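PDB 6NQ4: HAD superfamily hydrolase, which probably acts as a phosphatase of the haloacid dehalogenase superfamily, hydrolysing phosphorylated substrates. Local coordinates for residues E27-L32 with I58-R63; A38-V43 with T70-T75; N181-V186 with H270-A275; L242-G247 with D261-S266. All coordinates share one frame; numbering follows the deposited sequence.

Interaction 1: E27-L32 with I58-R63; sequences ERLDDL and IAALQR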
loop_
_atom_site.group_PDB
_atom_site.type_symbol
_atom_site.label_atom_id
_atom_site.label_comp_id
_atom_site.label_asym_id
_atom_site.label_seq_id
_atom_site.Cartn_x
_atom_site.Cartn_y
_atom_site.Cartn_z
ATOM N N GLU A 27 -19.655 -15.452 7.412
ATOM C CA GLU A 27 -19.734 -16.017 6.069
ATOM C C GLU A 27 -19.445 -15.003 4.971
ATOM O O GLU A 27 -18.918 -15.374 3.918
ATOM C CB GLU A 27 -21.121 -16.608 5.821
ATOM N N ARG A 28 -19.793 -13.735 5.177
ATOM C CA ARG A 28 -19.548 -12.705 4.182
ATOM C C ARG A 28 -19.408 -11.374 4.904
ATOM O O ARG A 28 -19.690 -11.266 6.098
ATOM C CB ARG A 28 -20.649 -12.676 3.115
ATOM C CG ARG A 28 -22.063 -12.489 3.643
ATOM C CD ARG A 28 -23.094 -12.621 2.505
ATOM N NE ARG A 28 -24.402 -12.114 2.913
ATOM C CZ ARG A 28 -25.309 -11.595 2.089
ATOM N NH1 ARG A 28 -25.071 -11.504 0.786
ATOM N NH2 ARG A 28 -26.462 -11.158 2.579
ATOM N N LEU A 29 -18.957 -10.356 4.164
ATOM C CA LEU A 29 -18.753 -9.038 4.762
ATOM C C LEU A 29 -20.038 -8.496 5.385
ATOM O O LEU A 29 -19.995 -7.806 6.416
ATOM C CB LEU A 29 -18.217 -8.085 3.694
ATOM C CG LEU A 29 -18.003 -6.640 4.138
ATOM C CD1 LEU A 29 -16.983 -6.560 5.276
ATOM C CD2 LEU A 29 -17.565 -5.792 2.965
ATOM N N ASP A 30 -21.187 -8.811 4.788
ATOM C CA ASP A 30 -22.469 -8.318 5.282
ATOM C C ASP A 30 -22.750 -8.736 6.718
ATOM O O ASP A 30 -23.569 -8.099 7.388
ATOM C CB ASP A 30 -23.603 -8.860 4.411
ATOM C CG ASP A 30 -23.348 -8.689 2.932
ATOM O OD1 ASP A 30 -22.209 -8.952 2.478
ATOM O OD2 ASP A 30 -24.301 -8.309 2.220
ATOM N N ASP A 31 -22.112 -9.800 7.203
ATOM C CA ASP A 31 -22.343 -10.226 8.577
ATOM C C ASP A 31 -21.621 -9.354 9.597
ATOM O O ASP A 31 -21.823 -9.544 10.805
ATOM C CB ASP A 31 -21.921 -11.681 8.733
ATOM C CG ASP A 31 -22.741 -12.618 7.856
ATOM O OD1 ASP A 31 -23.964 -12.388 7.698
ATOM O OD2 ASP A 31 -22.161 -13.579 7.317
ATOM N N LEU A 32 -20.804 -8.406 9.140
ATOM C CA LEU A 32 -20.031 -7.529 10.012
ATOM C C LEU A 32 -20.426 -6.066 9.921
ATOM O O LEU A 32 -20.151 -5.311 10.861
ATOM C CB LEU A 32 -18.534 -7.625 9.670
ATOM C CG LEU A 32 -17.842 -8.985 9.812
ATOM C CD1 LEU A 32 -16.379 -8.886 9.392
ATOM C CD2 LEU A 32 -17.952 -9.473 11.248
ATOM N N ILE A 58 -15.907 -6.963 -5.327
ATOM C CA ILE A 58 -16.601 -5.768 -5.810
ATOM C C ILE A 58 -18.041 -5.762 -5.309
ATOM O O ILE A 58 -18.542 -4.751 -4.795
ATOM C CB ILE A 58 -16.528 -5.712 -7.348
ATOM C CG1 ILE A 58 -15.089 -5.422 -7.815
ATOM C CG2 ILE A 58 -17.559 -4.722 -7.913
ATOM C CD1 ILE A 58 -14.875 -5.675 -9.285
ATOM N N ALA A 59 -18.715 -6.910 -5.417
ATOM C CA ALA A 59 -20.117 -6.979 -5.013
ATOM C C ALA A 59 -20.282 -6.747 -3.513
ATOM O O ALA A 59 -21.221 -6.061 -3.082
ATOM C CB ALA A 59 -20.712 -8.322 -5.433
ATOM N N ALA A 60 -19.375 -7.300 -2.704
ATOM C CA ALA A 60 -19.438 -7.100 -1.258
ATOM C C ALA A 60 -19.263 -5.629 -0.891
ATOM O O ALA A 60 -19.967 -5.107 -0.016
ATOM C CB ALA A 60 -18.364 -7.951 -0.584
ATOM N N LEU A 61 -18.321 -4.939 -1.546
ATOM C CA LEU A 61 -18.133 -3.516 -1.281
ATOM C C LEU A 61 -19.343 -2.698 -1.734
ATOM O O LEU A 61 -19.768 -1.775 -1.030
ATOM C CB LEU A 61 -16.830 -3.037 -1.929
ATOM C CG LEU A 61 -15.567 -3.698 -1.366
ATOM C CD1 LEU A 61 -14.380 -3.290 -2.192
ATOM C CD2 LEU A 61 -15.327 -3.359 0.115
ATOM N N GLN A 62 -19.900 -3.007 -2.911
ATOM C CA GLN A 62 -21.112 -2.315 -3.353
ATOM C C GLN A 62 -22.242 -2.468 -2.344
ATOM O O GLN A 62 -22.952 -1.498 -2.043
ATOM C CB GLN A 62 -21.558 -2.836 -4.723
ATOM C CG GLN A 62 -20.640 -2.460 -5.873
ATOM C CD GLN A 62 -21.023 -3.213 -7.135
ATOM O OE1 GLN A 62 -21.352 -4.400 -7.079
ATOM N NE2 GLN A 62 -21.007 -2.527 -8.271
ATOM N N ARG A 63 -22.442 -3.686 -1.832
ATOM C CA ARG A 63 -23.532 -3.910 -0.890
ATOM C C ARG A 63 -23.318 -3.119 0.392
ATOM O O ARG A 63 -24.270 -2.561 0.952
ATOM C CB ARG A 63 -23.677 -5.404 -0.592
ATOM C CG ARG A 63 -24.202 -6.246 -1.768
ATOM C CD ARG A 63 -24.752 -7.608 -1.319
ATOM N NE ARG A 63 -23.772 -8.356 -0.536
ATOM C CZ ARG A 63 -22.764 -9.048 -1.064
ATOM N NH1 ARG A 63 -22.611 -9.101 -2.382
ATOM N NH2 ARG A 63 -21.908 -9.687 -0.275
HETATM O O HOH W 1 -21.114 -6.401 2.188
#
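Leu29 and Ala60, with CA atoms 6.4 Å apart, mark the nearest backbone approach between the loop 27-32 and the helix segment 58-63; Leu29 to Asp31 have helical backbone angles without regular bonding. The polar half of the contact is a side-on grip of Asp30 by Arg63. Arg63 NE meets the syn lone pair of Asp30 OD2 at 2.8 Å and 171°, while Arg63 NH2 gives a second bond to Asp30 OD1, 2.9 Å long. Carboxylate and guanidinium lie only 20° from coplanar. The Arg63 chain reaches this position by folding at chi3 (-54°). Arg28 NH1 lies over one face of the Arg63 guanidinium, and Asp30 OD2 sits above the Arg28 guanidinium plane, so the Arg28-Asp30 attraction is one of charge alone. In the apolar half, Leu29 CD2 packs on Ala60 CB at 4.2 Å and on Leu61 CD2. A water donates to Ala60 O and, weakly, to Asp30 OD1. Arg63 NH2 also pairs with the terminal carboxylate of Val304. Asp30, shared by both arginines, and the Val304 carboxylate probably offset the repulsion between the guanidinium groups, while the two-bond grip fixes the rotation of the Asp30 carboxylate and ties the N-terminal loop to helix 55-66.

Interaction 2: A38-V43 with T70-T75; sequences AIFCDV and TIILVT. With NA (sodium ion), chain H; PO4 (phosphate ion), chain G.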
loop_
_atom_site.group_PDB
_atom_site.type_symbol
_atom_site.label_atom_id
_atom_site.label_comp_id
_atom_site.label_asym_id
_atom_site.label_seq_id
_atom_site.Cartn_x
_atom_site.Cartn_y
_atom_site.Cartn_z
ATOM N N ALA A 38 -17.469 2.684 8.499
ATOM C CA ALA A 38 -16.515 2.825 7.417
ATOM C C ALA A 38 -15.620 1.604 7.367
ATOM O O ALA A 38 -15.467 0.876 8.355
ATOM C CB ALA A 38 -15.651 4.068 7.587
ATOM N N ILE A 39 -15.014 1.408 6.197
ATOM C CA ILE A 39 -14.087 0.319 5.947
ATOM C C ILE A 39 -12.844 0.905 5.298
ATOM O O ILE A 39 -12.951 1.758 4.411
ATOM C CB ILE A 39 -14.742 -0.710 5.002
ATOM C CG1 ILE A 39 -15.773 -1.545 5.761
ATOM C CG2 ILE A 39 -13.686 -1.592 4.323
ATOM C CD1 ILE A 39 -16.623 -2.426 4.849
ATOM N N PHE A 40 -11.665 0.466 5.756
ATOM C CA PHE A 40 -10.397 0.705 5.061
ATOM C C PHE A 40 -10.018 -0.628 4.425
ATOM O O PHE A 40 -9.646 -1.570 5.136
ATOM C CB PHE A 40 -9.287 1.134 6.031
ATOM C CG PHE A 40 -9.468 2.498 6.686
ATOM C CD1 PHE A 40 -10.506 3.357 6.349
ATOM C CD2 PHE A 40 -8.567 2.901 7.666
ATOM C CE1 PHE A 40 -10.638 4.607 6.990
ATOM C CE2 PHE A 40 -8.683 4.129 8.298
ATOM C CZ PHE A 40 -9.720 4.986 7.961
ATOM N N CYS A 41 -10.123 -0.726 3.099
ATOM C CA CYS A 41 -9.962 -2.004 2.410
ATOM C C CYS A 41 -8.716 -2.013 1.533
ATOM O O CYS A 41 -8.527 -1.122 0.706
ATOM C CB CYS A 41 -11.207 -2.337 1.580
ATOM S SG CYS A 41 -11.205 -4.023 0.888
ATOM N N ASP A 42 -7.923 -3.070 1.674
ATOM C CA ASP A 42 -6.770 -3.353 0.830
ATOM C C ASP A 42 -7.196 -3.523 -0.634
ATOM O O ASP A 42 -8.336 -3.889 -0.934
ATOM C CB ASP A 42 -6.238 -4.692 1.356
ATOM C CG ASP A 42 -4.890 -5.047 0.864
ATOM O OD1 ASP A 42 -4.168 -4.145 0.408
ATOM O OD2 ASP A 42 -4.555 -6.252 0.970
ATOM N N VAL A 43 -6.262 -3.269 -1.555
ATOM C CA VAL A 43 -6.539 -3.397 -2.990
ATOM C C VAL A 43 -5.902 -4.656 -3.600
ATOM O O VAL A 43 -6.611 -5.615 -3.944
ATOM C CB VAL A 43 -6.168 -2.111 -3.766
ATOM C CG1 VAL A 43 -6.390 -2.305 -5.278
ATOM C CG2 VAL A 43 -7.000 -0.899 -3.254
ATOM N N THR A 70 -19.073 3.834 4.434
ATOM C CA THR A 70 -18.097 4.514 3.582
ATOM C C THR A 70 -16.905 3.590 3.329
ATOM O O THR A 70 -16.379 2.984 4.267
ATOM C CB THR A 70 -17.629 5.811 4.250
ATOM O OG1 THR A 70 -18.769 6.638 4.495
ATOM C CG2 THR A 70 -16.658 6.584 3.361
ATOM N N ILE A 71 -16.472 3.485 2.067
ATOM C CA ILE A 71 -15.372 2.597 1.683
ATOM C C ILE A 71 -14.180 3.443 1.250
ATOM O O ILE A 71 -14.247 4.156 0.241
ATOM C CB ILE A 71 -15.762 1.661 0.527
ATOM C CG1 ILE A 71 -16.998 0.822 0.857
ATOM C CG2 ILE A 71 -14.581 0.754 0.161
ATOM C CD1 ILE A 71 -16.882 -0.024 2.079
ATOM N N ILE A 72 -13.076 3.329 1.977
ATOM C CA ILE A 72 -11.804 3.885 1.543
ATOM C C ILE A 72 -10.936 2.711 1.132
ATOM O O ILE A 72 -10.639 1.847 1.960
ATOM C CB ILE A 72 -11.102 4.679 2.659
ATOM C CG1 ILE A 72 -12.064 5.637 3.370
ATOM C CG2 ILE A 72 -9.861 5.403 2.095
ATOM C CD1 ILE A 72 -12.667 6.743 2.519
ATOM N N LEU A 73 -10.491 2.693 -0.121
ATOM C CA LEU A 73 -9.499 1.701 -0.514
ATOM C C LEU A 73 -8.129 2.244 -0.125
ATOM O O LEU A 73 -7.781 3.373 -0.487
ATOM C CB LEU A 73 -9.576 1.426 -2.011
ATOM C CG LEU A 73 -10.933 0.899 -2.487
ATOM C CD1 LEU A 73 -10.881 0.607 -3.985
ATOM C CD2 LEU A 73 -11.317 -0.342 -1.702
ATOM N N VAL A 74 -7.379 1.485 0.667
ATOM C CA VAL A 74 -6.110 1.934 1.222
ATOM C C VAL A 74 -5.053 0.951 0.732
ATOM O O VAL A 74 -5.088 -0.236 1.090
ATOM C CB VAL A 74 -6.158 1.983 2.758
ATOM C CG1 VAL A 74 -4.823 2.466 3.331
ATOM C CG2 VAL A 74 -7.322 2.882 3.243
ATOM N N THR A 75 -4.134 1.426 -0.101
ATOM C CA THR A 75 -3.204 0.555 -0.800
ATOM C C THR A 75 -1.787 1.086 -0.692
ATOM O O THR A 75 -1.560 2.294 -0.683
ATOM C CB THR A 75 -3.594 0.440 -2.303
ATOM O OG1 THR A 75 -2.592 -0.292 -3.016
ATOM C CG2 THR A 75 -3.747 1.806 -2.959
HETATM NA NA NA H . -2.657 -7.098 -0.305
HETATM P P PO4 G . -1.783 -3.360 -1.337
HETATM O O1 PO4 G . -2.122 -4.783 -0.894
HETATM O O2 PO4 G . -2.846 -2.832 -2.285
HETATM O O3 PO4 G . -0.484 -3.638 -2.118
HETATM O O4 PO4 G . -1.484 -2.481 -0.148
HETATM O O HOH W 2 -1.328 -6.419 1.690
HETATM O O HOH W 3 -0.742 -7.657 -1.772
#
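Phe40 lies side by side with Ile72, Phe40 CD1 being 4.0 Å from Ile72 CB, while Phe40 CB touches Val74 CG2 at 3.8 Å. Helix 218-232 covers this face through Ala224, Val228 and Ile220. On the other face Ile39 and Ile71 run alongside each other, CD1 to CD1 at 3.7 Å; chi1 and chi2 of Ile71, both near -60°, bend its end back toward Ile39. Cys41 CB meets Leu73 CD2, and the side chains of Val43 and Leu73 cross at about a right angle, CG2 against CB. The strands are parallel neighbours joined by four backbone hydrogen bonds, from Ile39 N to Thr70 O through to Val74 N to Cys41 O. With helix 55-66 they form a beta-alpha-beta crossover of the Rossmann-like HAD core, and the metal site lies just past the C-terminal end of strand 38-41, where HAD enzymes have their active site. There Asp42, with CG anti to the backbone N (chi1 -167°), binds the sodium ion through OD2 at 2.4 Å. Trp44 O and Asp246 OD1 share that ion with two waters and a phosphate ion, probably from the crystallisation liquor. Lys215 forms a salt bridge to Asp42 OD1. From the adjacent strand, Thr75 OG1 donates to O2 of the phosphate at 2.7 Å and also takes the backbone N-H of Ser77. Asn76 N, Trp44 N and Lys215 NZ also bond to the phosphate.

Interaction 3: N181-V186 with H270-A275; sequences NPDIMV and HAADYA. With EDO (1,2-ethanediol), chain C.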
loop_
_atom_site.group_PDB
_atom_site.type_symbol
_atom_site.label_atom_id
_atom_site.label_comp_id
_atom_site.label_asym_id
_atom_site.label_seq_id
_atom_site.Cartn_x
_atom_site.Cartn_y
_atom_site.Cartn_z
ATOM N N ASN A 181 6.607 2.507 -1.202
ATOM C CA ASN A 181 5.765 1.312 -1.135
ATOM C C ASN A 181 6.424 0.329 -0.177
ATOM O O ASN A 181 7.376 -0.370 -0.553
ATOM C CB ASN A 181 5.590 0.684 -2.514
ATOM C CG ASN A 181 4.840 -0.625 -2.464
ATOM O OD1 ASN A 181 4.340 -1.035 -1.402
ATOM N ND2 ASN A 181 4.747 -1.301 -3.618
ATOM N N PRO A 182 5.911 0.209 1.054
ATOM C CA PRO A 182 6.497 -0.714 2.041
ATOM C C PRO A 182 6.424 -2.193 1.683
ATOM O O PRO A 182 7.139 -2.974 2.328
ATOM C CB PRO A 182 5.656 -0.447 3.306
ATOM C CG PRO A 182 5.081 0.886 3.123
ATOM C CD PRO A 182 4.871 1.066 1.652
ATOM N N ASP A 183 5.564 -2.610 0.749
ATOM C CA ASP A 183 5.428 -4.039 0.447
ATOM C C ASP A 183 6.769 -4.602 -0.028
ATOM O O ASP A 183 7.539 -3.922 -0.709
ATOM C CB ASP A 183 4.423 -4.266 -0.694
ATOM C CG ASP A 183 2.962 -3.942 -0.322
ATOM O OD1 ASP A 183 2.660 -3.648 0.853
ATOM O OD2 ASP A 183 2.107 -3.999 -1.249
ATOM N N ILE A 184 7.046 -5.868 0.323
ATOM C CA ILE A 184 8.239 -6.536 -0.191
ATOM C C ILE A 184 7.986 -7.100 -1.583
ATOM O O ILE A 184 8.804 -6.940 -2.498
ATOM C CB ILE A 184 8.687 -7.639 0.783
ATOM C CG1 ILE A 184 8.908 -7.063 2.180
ATOM C CG2 ILE A 184 9.924 -8.388 0.224
ATOM C CD1 ILE A 184 9.861 -5.911 2.207
ATOM N N MET A 185 6.862 -7.785 -1.754
ATOM C CA MET A 185 6.431 -8.297 -3.053
ATOM C C MET A 185 4.965 -7.957 -3.232
ATOM O O MET A 185 4.268 -7.598 -2.278
ATOM C CB MET A 185 6.591 -9.825 -3.189
ATOM C CG MET A 185 8.003 -10.314 -2.910
ATOM S SD MET A 185 8.320 -11.969 -3.566
ATOM C CE MET A 185 8.786 -11.519 -5.253
ATOM N N VAL A 186 4.507 -8.074 -4.476
ATOM C CA VAL A 186 3.097 -7.930 -4.816
ATOM C C VAL A 186 2.774 -8.939 -5.902
ATOM O O VAL A 186 3.641 -9.341 -6.685
ATOM C CB VAL A 186 2.772 -6.483 -5.288
ATOM C CG1 VAL A 186 3.409 -6.186 -6.640
ATOM C CG2 VAL A 186 1.256 -6.209 -5.323
ATOM N N HIS A 270 -0.934 -13.026 0.397
ATOM C CA HIS A 270 -0.076 -12.458 1.436
ATOM C C HIS A 270 1.264 -12.016 0.860
ATOM O O HIS A 270 2.302 -12.161 1.509
ATOM C CB HIS A 270 0.116 -13.399 2.635
ATOM C CG HIS A 270 -1.105 -14.176 2.999
ATOM N ND1 HIS A 270 -2.290 -13.580 3.372
ATOM C CD2 HIS A 270 -1.319 -15.511 3.059
ATOM C CE1 HIS A 270 -3.188 -14.514 3.634
ATOM N NE2 HIS A 270 -2.621 -15.696 3.457
ATOM N N ALA A 271 1.228 -11.448 -0.362
ATOM C CA ALA A 271 2.461 -11.072 -1.052
ATOM C C ALA A 271 3.307 -10.115 -0.220
ATOM O O ALA A 271 4.540 -10.192 -0.236
ATOM C CB ALA A 271 2.141 -10.476 -2.425
ATOM N N ALA A 272 2.669 -9.190 0.505
ATOM C CA ALA A 272 3.428 -8.236 1.303
ATOM C C ALA A 272 4.200 -8.892 2.440
ATOM O O ALA A 272 5.120 -8.270 2.986
ATOM C CB ALA A 272 2.497 -7.156 1.875
ATOM N N ASP A 273 3.858 -10.129 2.805
ATOM C CA ASP A 273 4.503 -10.853 3.896
ATOM C C ASP A 273 5.651 -11.746 3.429
ATOM O O ASP A 273 6.268 -12.415 4.266
ATOM C CB ASP A 273 3.480 -11.738 4.621
ATOM C CG ASP A 273 2.439 -10.943 5.383
ATOM O OD1 ASP A 273 2.771 -9.853 5.908
ATOM O OD2 ASP A 273 1.289 -11.426 5.477
ATOM N N TYR A 274 5.927 -11.799 2.127
ATOM C CA TYR A 274 7.059 -12.572 1.626
ATOM C C TYR A 274 8.372 -11.909 2.034
ATOM O O TYR A 274 8.453 -10.690 2.210
ATOM C CB TYR A 274 6.982 -12.714 0.098
ATOM C CG TYR A 274 6.126 -13.876 -0.386
ATOM C CD1 TYR A 274 4.741 -13.867 -0.231
ATOM C CD2 TYR A 274 6.706 -14.977 -1.023
ATOM C CE1 TYR A 274 3.957 -14.928 -0.678
ATOM C CE2 TYR A 274 5.929 -16.049 -1.468
ATOM C CZ TYR A 274 4.556 -16.014 -1.297
ATOM O OH TYR A 274 3.773 -17.061 -1.733
ATOM N N ALA A 275 9.401 -12.725 2.216
ATOM C CA ALA A 275 10.719 -12.233 2.587
ATOM C C ALA A 275 11.547 -11.919 1.337
ATOM O O ALA A 275 11.192 -12.287 0.216
ATOM C CB ALA A 275 11.435 -13.259 3.469
HETATM C C1 EDO C . 1.100 -2.318 -5.661
HETATM O O1 EDO C . 2.214 -1.853 -6.440
HETATM C C2 EDO C . 1.488 -2.345 -4.186
HETATM O O2 EDO C . 2.559 -3.284 -3.931
#
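Met185 and Ala272 bury the most surface here, followed by Ile184 and Ala271 equally, and no hydrogen bond crosses the contact. Met185 runs its chain past Tyr274: CG and SD each lie 4.0 Å from Tyr274 CB, and the sulfur stands 5.0 Å from the ring centroid, 47° off the ring normal, an oblique Met-aromatic contact. The bend at chi3 (85°) then carries the end of the side chain away from the 270-275 segment. At its backbone, Met185 O lies close to Ala271 O, two acceptors side by side, while Met185 N is buried without a polar partner in the model. Ala272 presses its methyl on the carboxylate of Asp183, CB to OD1 at 3.7 Å. Ile184 turns its branched carbon toward the other segment, so that CB and CG2 rest on Tyr274 O, CB at 3.4 Å; CG2 also touches the backbone of Ala275. Beside them Ala271 CB packs on Val186 CA at 3.6 Å. Asp183 is positioned by an Asx turn, its N-H donating to Asn181 OD1. A 1,2-ethanediol hydroxyl spans the same two residues, accepting from Asn181 ND2 at 3.0 Å and donating to Asp183 OD2, while Asn76 ND2 bonds to Asp183 OD1. The 181-186 segment runs into strand 185-188, which pairs antiparallel with strand 191-194, and Leu192 and Trp194 of that partner pack on Met185. Thr250 of helix 248-258 touches both Asp183 and Ala272, and Ile184 reaches Ala198 and Arg201 on helix 196-205.

Interaction 4: L242-G247 with D261-S266; sequences LGIGDG and DVLYIS. With NA (sodium ion), chain H.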
loop_
_atom_site.group_PDB
_atom_site.type_symbol
_atom_site.label_atom_id
_atom_site.label_comp_id
_atom_site.label_asym_id
_atom_site.label_seq_id
_atom_site.Cartn_x
_atom_site.Cartn_y
_atom_site.Cartn_z
ATOM N N LEU A 242 -13.605 -0.614 10.121
ATOM C CA LEU A 242 -13.068 -1.954 9.916
ATOM C C LEU A 242 -11.952 -1.928 8.878
ATOM O O LEU A 242 -12.169 -1.492 7.742
ATOM C CB LEU A 242 -14.179 -2.887 9.434
ATOM C CG LEU A 242 -13.778 -4.347 9.190
ATOM C CD1 LEU A 242 -13.328 -5.026 10.488
ATOM C CD2 LEU A 242 -14.930 -5.086 8.519
ATOM N N GLY A 243 -10.774 -2.434 9.247
ATOM C CA GLY A 243 -9.702 -2.650 8.275
ATOM C C GLY A 243 -9.808 -4.042 7.669
ATOM O O GLY A 243 -10.103 -5.008 8.364
ATOM N N ILE A 244 -9.582 -4.134 6.358
ATOM C CA ILE A 244 -9.612 -5.411 5.639
ATOM C C ILE A 244 -8.322 -5.559 4.837
ATOM O O ILE A 244 -7.955 -4.651 4.090
ATOM C CB ILE A 244 -10.811 -5.481 4.673
ATOM C CG1 ILE A 244 -12.131 -5.201 5.398
ATOM C CG2 ILE A 244 -10.834 -6.837 3.943
ATOM C CD1 ILE A 244 -13.329 -5.159 4.489
ATOM N N GLY A 245 -7.662 -6.711 4.937
ATOM C CA GLY A 245 -6.493 -6.927 4.090
ATOM C C GLY A 245 -5.941 -8.327 4.224
ATOM O O GLY A 245 -6.348 -9.099 5.100
ATOM N N ASP A 246 -5.004 -8.643 3.327
ATOM C CA ASP A 246 -4.357 -9.951 3.320
ATOM C C ASP A 246 -2.894 -9.913 3.736
ATOM O O ASP A 246 -2.226 -10.950 3.703
ATOM C CB ASP A 246 -4.558 -10.709 1.994
ATOM C CG ASP A 246 -3.558 -10.311 0.903
ATOM O OD1 ASP A 246 -3.105 -9.161 0.872
ATOM O OD2 ASP A 246 -3.255 -11.147 0.031
ATOM N N GLY A 247 -2.364 -8.750 4.137
ATOM C CA GLY A 247 -1.001 -8.661 4.609
ATOM C C GLY A 247 -0.936 -8.567 6.120
ATOM O O GLY A 247 -1.483 -7.641 6.713
ATOM N N ASP A 261 -10.390 -2.531 14.433
ATOM C CA ASP A 261 -10.691 -3.938 14.195
ATOM C C ASP A 261 -10.240 -4.322 12.789
ATOM O O ASP A 261 -10.230 -3.498 11.866
ATOM C CB ASP A 261 -12.198 -4.175 14.294
ATOM C CG ASP A 261 -12.751 -4.002 15.712
ATOM O OD1 ASP A 261 -11.975 -3.866 16.697
ATOM O OD2 ASP A 261 -13.994 -4.008 15.841
ATOM N N VAL A 262 -9.881 -5.589 12.616
ATOM C CA VAL A 262 -9.382 -6.030 11.328
ATOM C C VAL A 262 -10.064 -7.316 10.907
ATOM O O VAL A 262 -10.380 -8.196 11.716
ATOM C CB VAL A 262 -7.838 -6.086 11.219
ATOM C CG1 VAL A 262 -7.282 -7.310 11.898
ATOM C CG2 VAL A 262 -7.398 -6.033 9.748
ATOM N N LEU A 263 -10.341 -7.378 9.613
ATOM C CA LEU A 263 -10.812 -8.574 8.934
ATOM C C LEU A 263 -9.672 -9.052 8.039
ATOM O O LEU A 263 -9.286 -8.357 7.091
ATOM C CB LEU A 263 -12.053 -8.268 8.099
ATOM C CG LEU A 263 -12.513 -9.376 7.150
ATOM C CD1 LEU A 263 -12.886 -10.624 7.923
ATOM C CD2 LEU A 263 -13.681 -8.922 6.310
ATOM N N TYR A 264 -9.132 -10.231 8.347
ATOM C CA TYR A 264 -8.010 -10.803 7.613
ATOM C C TYR A 264 -8.537 -11.690 6.492
ATOM O O TYR A 264 -9.407 -12.539 6.716
ATOM C CB TYR A 264 -7.154 -11.626 8.582
ATOM C CG TYR A 264 -5.941 -12.344 8.011
ATOM C CD1 TYR A 264 -4.982 -11.665 7.268
ATOM C CD2 TYR A 264 -5.731 -13.695 8.271
ATOM C CE1 TYR A 264 -3.862 -12.322 6.774
ATOM C CE2 TYR A 264 -4.621 -14.349 7.787
ATOM C CZ TYR A 264 -3.686 -13.665 7.046
ATOM O OH TYR A 264 -2.576 -14.343 6.578
ATOM N N ILE A 265 -8.014 -11.489 5.285
ATOM C CA ILE A 265 -8.382 -12.293 4.126
ATOM C C ILE A 265 -7.387 -13.448 4.073
ATOM O O ILE A 265 -6.289 -13.330 3.520
ATOM C CB ILE A 265 -8.396 -11.461 2.843
ATOM C CG1 ILE A 265 -9.339 -10.263 3.015
ATOM C CG2 ILE A 265 -8.846 -12.315 1.642
ATOM C CD1 ILE A 265 -10.767 -10.653 3.410
ATOM N N SER A 266 -7.785 -14.580 4.656
ATOM C CA SER A 266 -6.856 -15.663 4.948
ATOM C C SER A 266 -6.439 -16.448 3.712
ATOM O O SER A 266 -5.369 -17.073 3.731
ATOM C CB SER A 266 -7.468 -16.598 5.993
ATOM O OG SER A 266 -8.685 -17.161 5.534
HETATM NA NA NA H . -2.657 -7.098 -0.305
HETATM O O HOH W 2 -1.328 -6.419 1.690
HETATM O O HOH W 3 -0.742 -7.657 -1.772
#
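Leu242 lays its CD1 methyl over the backbone of the neighbouring strand, 3.7 Å from Asp261 O and close to Leu263 N, filling the hollow beside the Leu263 side chain. Further along the same face Ile244 stands next to Leu263, CG1 to CB at 4.1 Å, and its other branch, CG2, meets Ile265 CG1 at 3.9 Å; Ile244 thus fits the notch between Leu263 and Ile265, one branch against each. On the reverse face, two glycines leave the relief low. The Tyr264 side chain leans across the second of them, CD1 3.6 Å from Gly245 O, with CE1 against Asp246 O. Four backbone hydrogen bonds, Gly243 N to Asp261 O through Ile265 N to Gly245 O, hold the strands parallel, their axes 20° apart. Beyond the strand, Asp246 CB abuts Ile265 O at 3.5 Å, and chi1 of 83° places its CG between the backbone N and carbonyl carbon, sending OD1 to the sodium ion at 2.4 Å. Asp42 OD2, Trp44 O and two waters also bind it. Helix 248-258 joins the strands in a beta-alpha-beta crossover and covers Val262 and Tyr264 with Val252; strand 38-41 flanks 241-245, and strand 298-300 borders 261-265.

Interactions 2 and 4 lie in one parallel sheet with centres 10 Å apart, joined where strands 38-41 and 241-245 pair; Asp42 and Asp246 bring both to one sodium ion. Interaction 1, about 13 Å between centres from each, packs against them: Leu61 meets Ile71 and Leu73, while Leu29 meets Ile39 and Ile244. Its segments alternate along the chain with those of interaction 2. Interaction 3, its centre 15 Å from that of interaction 4, encloses it in its chain loop and is linked to it by a hydrogen bond between His270 ND1 and Asp246 O. Interactions 2 and 4 thus bring distant sequence to the metal site; interaction 1 lies farther off, Leu61 about 12 Å from the sodium ion.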